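Local atomic coordinates of ATP-dependent DNA helicase (Mycobacterium smegmatis, PDB entry 5V9X), a protein that unwinds RNA:DNA hybrids as an ATP-dependent helicase, moving 3'-to-5' along a single-stranded DNA tracking strand. Residues Ser274-Val279 with Glu304-Arg309. Sequence-based numbering, arbitrary orientation.
With nucleotides of chain B.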
loop_
_atom_site.group_PDB
_atom_site.type_symbol
_atom_site.label_atom_id
_atom_site.label_comp_id
_atom_site.label_asym_id
_atom_site.label_seq_id
_atom_site.Cartn_x
_atom_site.Cartn_y
_atom_site.Cartn_z
ATOM N N SER A 274 -0.310 5.158 30.370
ATOM C CA SER A 274 -0.353 5.224 28.919
ATOM C C SER A 274 -1.394 6.253 28.495
ATOM O O SER A 274 -2.152 6.778 29.316
ATOM C CB SER A 274 -0.664 3.846 28.319
ATOM O OG SER A 274 -0.481 3.833 26.915
ATOM N N ILE A 275 -1.414 6.544 27.189
ATOM C CA ILE A 275 -2.446 7.403 26.610
ATOM C C ILE A 275 -3.616 6.597 26.062
ATOM O O ILE A 275 -4.668 7.177 25.750
ATOM C CB ILE A 275 -1.846 8.298 25.504
ATOM C CG1 ILE A 275 -2.805 9.434 25.126
ATOM C CG2 ILE A 275 -1.483 7.465 24.283
ATOM C CD1 ILE A 275 -2.274 10.362 24.051
ATOM N N TRP A 276 -3.477 5.275 25.958
ATOM C CA TRP A 276 -4.551 4.449 25.405
ATOM C C TRP A 276 -5.869 4.575 26.161
ATOM O O TRP A 276 -6.916 4.700 25.501
ATOM C CB TRP A 276 -4.089 2.991 25.339
ATOM C CG TRP A 276 -3.099 2.725 24.256
ATOM C CD1 TRP A 276 -1.806 2.320 24.408
ATOM C CD2 TRP A 276 -3.318 2.850 22.846
ATOM N NE1 TRP A 276 -1.207 2.179 23.180
ATOM C CE2 TRP A 276 -2.115 2.499 22.205
ATOM C CE3 TRP A 276 -4.416 3.221 22.064
ATOM C CZ2 TRP A 276 -1.977 2.509 20.819
ATOM C CZ3 TRP A 276 -4.278 3.232 20.689
ATOM C CH2 TRP A 276 -3.067 2.878 20.081
ATOM N N PRO A 277 -5.914 4.536 27.502
ATOM C CA PRO A 277 -7.221 4.641 28.181
ATOM C C PRO A 277 -8.039 5.869 27.800
ATOM O O PRO A 277 -9.252 5.749 27.582
ATOM C CB PRO A 277 -6.827 4.655 29.663
ATOM C CG PRO A 277 -5.586 3.860 29.713
ATOM C CD PRO A 277 -4.838 4.218 28.463
ATOM N N ASP A 278 -7.415 7.047 27.709
ATOM C CA ASP A 278 -8.167 8.243 27.343
ATOM C C ASP A 278 -8.555 8.234 25.872
ATOM O O ASP A 278 -9.615 8.758 25.509
ATOM C CB ASP A 278 -7.358 9.497 27.667
ATOM C CG ASP A 278 -6.823 9.490 29.081
ATOM O OD1 ASP A 278 -5.921 8.675 29.366
ATOM O OD2 ASP A 278 -7.302 10.297 29.909
ATOM N N VAL A 279 -7.712 7.657 25.014
ATOM C CA VAL A 279 -8.059 7.517 23.602
ATOM C C VAL A 279 -9.254 6.588 23.446
ATOM O O VAL A 279 -10.250 6.930 22.798
ATOM C CB VAL A 279 -6.845 7.013 22.799
ATOM C CG1 VAL A 279 -7.253 6.655 21.380
ATOM C CG2 VAL A 279 -5.738 8.058 22.796
ATOM N N GLU A 304 -7.243 -6.182 17.082
ATOM C CA GLU A 304 -7.736 -7.103 18.102
ATOM C C GLU A 304 -7.712 -6.454 19.480
ATOM O O GLU A 304 -8.653 -6.612 20.268
ATOM C CB GLU A 304 -6.903 -8.385 18.109
ATOM C CG GLU A 304 -6.975 -9.211 16.834
ATOM C CD GLU A 304 -8.302 -9.925 16.667
ATOM O OE1 GLU A 304 -8.684 -10.204 15.512
ATOM O OE2 GLU A 304 -8.964 -10.209 17.691
ATOM N N ARG A 305 -6.641 -5.717 19.785
ATOM C CA ARG A 305 -6.521 -5.061 21.083
ATOM C C ARG A 305 -7.636 -4.045 21.298
ATOM O O ARG A 305 -8.350 -4.094 22.305
ATOM C CB ARG A 305 -5.161 -4.378 21.196
ATOM C CG ARG A 305 -4.093 -5.175 21.912
ATOM C CD ARG A 305 -2.963 -4.245 22.297
ATOM N NE ARG A 305 -3.471 -3.102 23.050
ATOM C CZ ARG A 305 -2.824 -1.951 23.198
ATOM N NH1 ARG A 305 -1.636 -1.778 22.635
ATOM N NH2 ARG A 305 -3.369 -0.969 23.904
ATOM N N LEU A 306 -7.787 -3.105 20.362
ATOM C CA LEU A 306 -8.792 -2.058 20.517
ATOM C C LEU A 306 -10.194 -2.641 20.606
ATOM O O LEU A 306 -11.010 -2.185 21.416
ATOM C CB LEU A 306 -8.698 -1.065 19.362
ATOM C CG LEU A 306 -7.595 -0.015 19.486
ATOM C CD1 LEU A 306 -7.459 0.775 18.196
ATOM C CD2 LEU A 306 -7.886 0.913 20.657
ATOM N N THR A 307 -10.491 -3.654 19.787
ATOM C CA THR A 307 -11.798 -4.299 19.863
ATOM C C THR A 307 -12.051 -4.865 21.256
ATOM O O THR A 307 -13.168 -4.771 21.780
ATOM C CB THR A 307 -11.901 -5.400 18.812
ATOM O OG1 THR A 307 -11.548 -4.868 17.530
ATOM C CG2 THR A 307 -13.315 -5.946 18.754
ATOM N N SER A 308 -11.024 -5.453 21.874
ATOM C CA SER A 308 -11.154 -5.909 23.253
ATOM C C SER A 308 -11.445 -4.742 24.189
ATOM O O SER A 308 -12.320 -4.834 25.057
ATOM C CB SER A 308 -9.880 -6.634 23.691
ATOM O OG SER A 308 -9.483 -7.605 22.737
ATOM N N ARG A 309 -10.729 -3.630 24.015
ATOM C CA ARG A 309 -10.882 -2.500 24.925
ATOM C C ARG A 309 -12.234 -1.820 24.743
ATOM O O ARG A 309 -12.936 -1.545 25.724
ATOM C CB ARG A 309 -9.746 -1.501 24.712
ATOM C CG ARG A 309 -8.360 -2.100 24.843
ATOM C CD ARG A 309 -8.106 -2.626 26.243
ATOM N NE ARG A 309 -6.810 -3.290 26.332
ATOM C CZ ARG A 309 -6.637 -4.606 26.255
ATOM N NH1 ARG A 309 -7.684 -5.407 26.100
ATOM N NH2 ARG A 309 -5.419 -5.122 26.340
ATOM P P DC B 3 2.191 4.824 25.609
ATOM O OP1 DC B 3 0.882 5.489 25.789
ATOM O OP2 DC B 3 2.436 3.501 26.224
ATOM O "O5'" DC B 3 2.470 4.720 24.035
ATOM C "C5'" DC B 3 1.404 4.350 23.158
ATOM C "C4'" DC B 3 1.917 3.915 21.792
ATOM O "O4'" DC B 3 2.725 4.970 21.204
ATOM C "C3'" DC B 3 2.784 2.653 21.779
ATOM O "O3'" DC B 3 2.431 1.836 20.663
ATOM C "C2'" DC B 3 4.197 3.215 21.625
ATOM C "C1'" DC B 3 3.936 4.421 20.738
ATOM N N1 DC B 3 4.992 5.469 20.816
ATOM C C2 DC B 3 5.886 5.636 19.751
ATOM O O2 DC B 3 5.786 4.905 18.758
ATOM N N3 DC B 3 6.837 6.598 19.838
ATOM C C4 DC B 3 6.912 7.368 20.925
ATOM N N4 DC B 3 7.867 8.302 20.966
ATOM C C5 DC B 3 6.010 7.211 22.019
ATOM C C6 DC B 3 5.075 6.262 21.921
ATOM P P DC B 4 1.596 0.478 20.874
ATOM O OP1 DC B 4 1.026 0.100 19.561
ATOM O OP2 DC B 4 0.701 0.677 22.033
ATOM O "O5'" DC B 4 2.710 -0.608 21.265
ATOM C "C5'" DC B 4 3.667 -1.037 20.297
ATOM C "C4'" DC B 4 4.995 -1.372 20.960
ATOM O "O4'" DC B 4 5.335 -0.326 21.886
ATOM C "C3'" DC B 4 5.001 -2.659 21.782
ATOM O "O3'" DC B 4 5.589 -3.719 21.028
ATOM C "C2'" DC B 4 5.845 -2.324 23.029
ATOM C "C1'" DC B 4 6.208 -0.846 22.852
ATOM N N1 DC B 4 6.056 -0.041 24.102
ATOM C C2 DC B 4 7.150 0.128 24.960
ATOM O O2 DC B 4 8.233 -0.396 24.669
ATOM N N3 DC B 4 6.991 0.862 26.090
ATOM C C4 DC B 4 5.806 1.411 26.369
ATOM N N4 DC B 4 5.698 2.126 27.494
ATOM C C5 DC B 4 4.681 1.250 25.507
ATOM C C6 DC B 4 4.850 0.525 24.396
#
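Arg305 lies over one face of the Trp276 indole. Its CZ sits 4.5 Å from the centroid of the five-membered ring and 11° off the ring normal, a cation-pi contact. The guanidinium plane stands 80° to the indole, so it meets the ring edge-on, with NH2 leading at 3.7 Å from Trp276 CD1. A bend in the arginine chain at chi3 (53°) turns this end across the indole.

Both residues also reach the same phosphate oxygen. Trp276 NE1 donates to OP2 of DC4 of chain B at 2.7 Å, from the ring edge. Arg305 NH1 adds a weak bond to OP2 of DC4 at 3.4 Å. The positive charge probably helps to hold the phosphate here. Farther along the indole, Leu306 CD2 approaches Trp276 CZ3 obliquely at 4.3 Å. Leu306 also packs on Val380 of strand 378-381.

The phosphate of DC3 of chain B is held by the turn that leads into the first helix. Ile275 N donates to its OP1 at 2.9 Å. Ser274 OG weakly caps Trp276 N. The arrangement is a backbone-phosphate binding site for the tracking strand, formed by a helix-leading turn and a neighbouring helix of the second RecA-like domain of a superfamily 2 helicase.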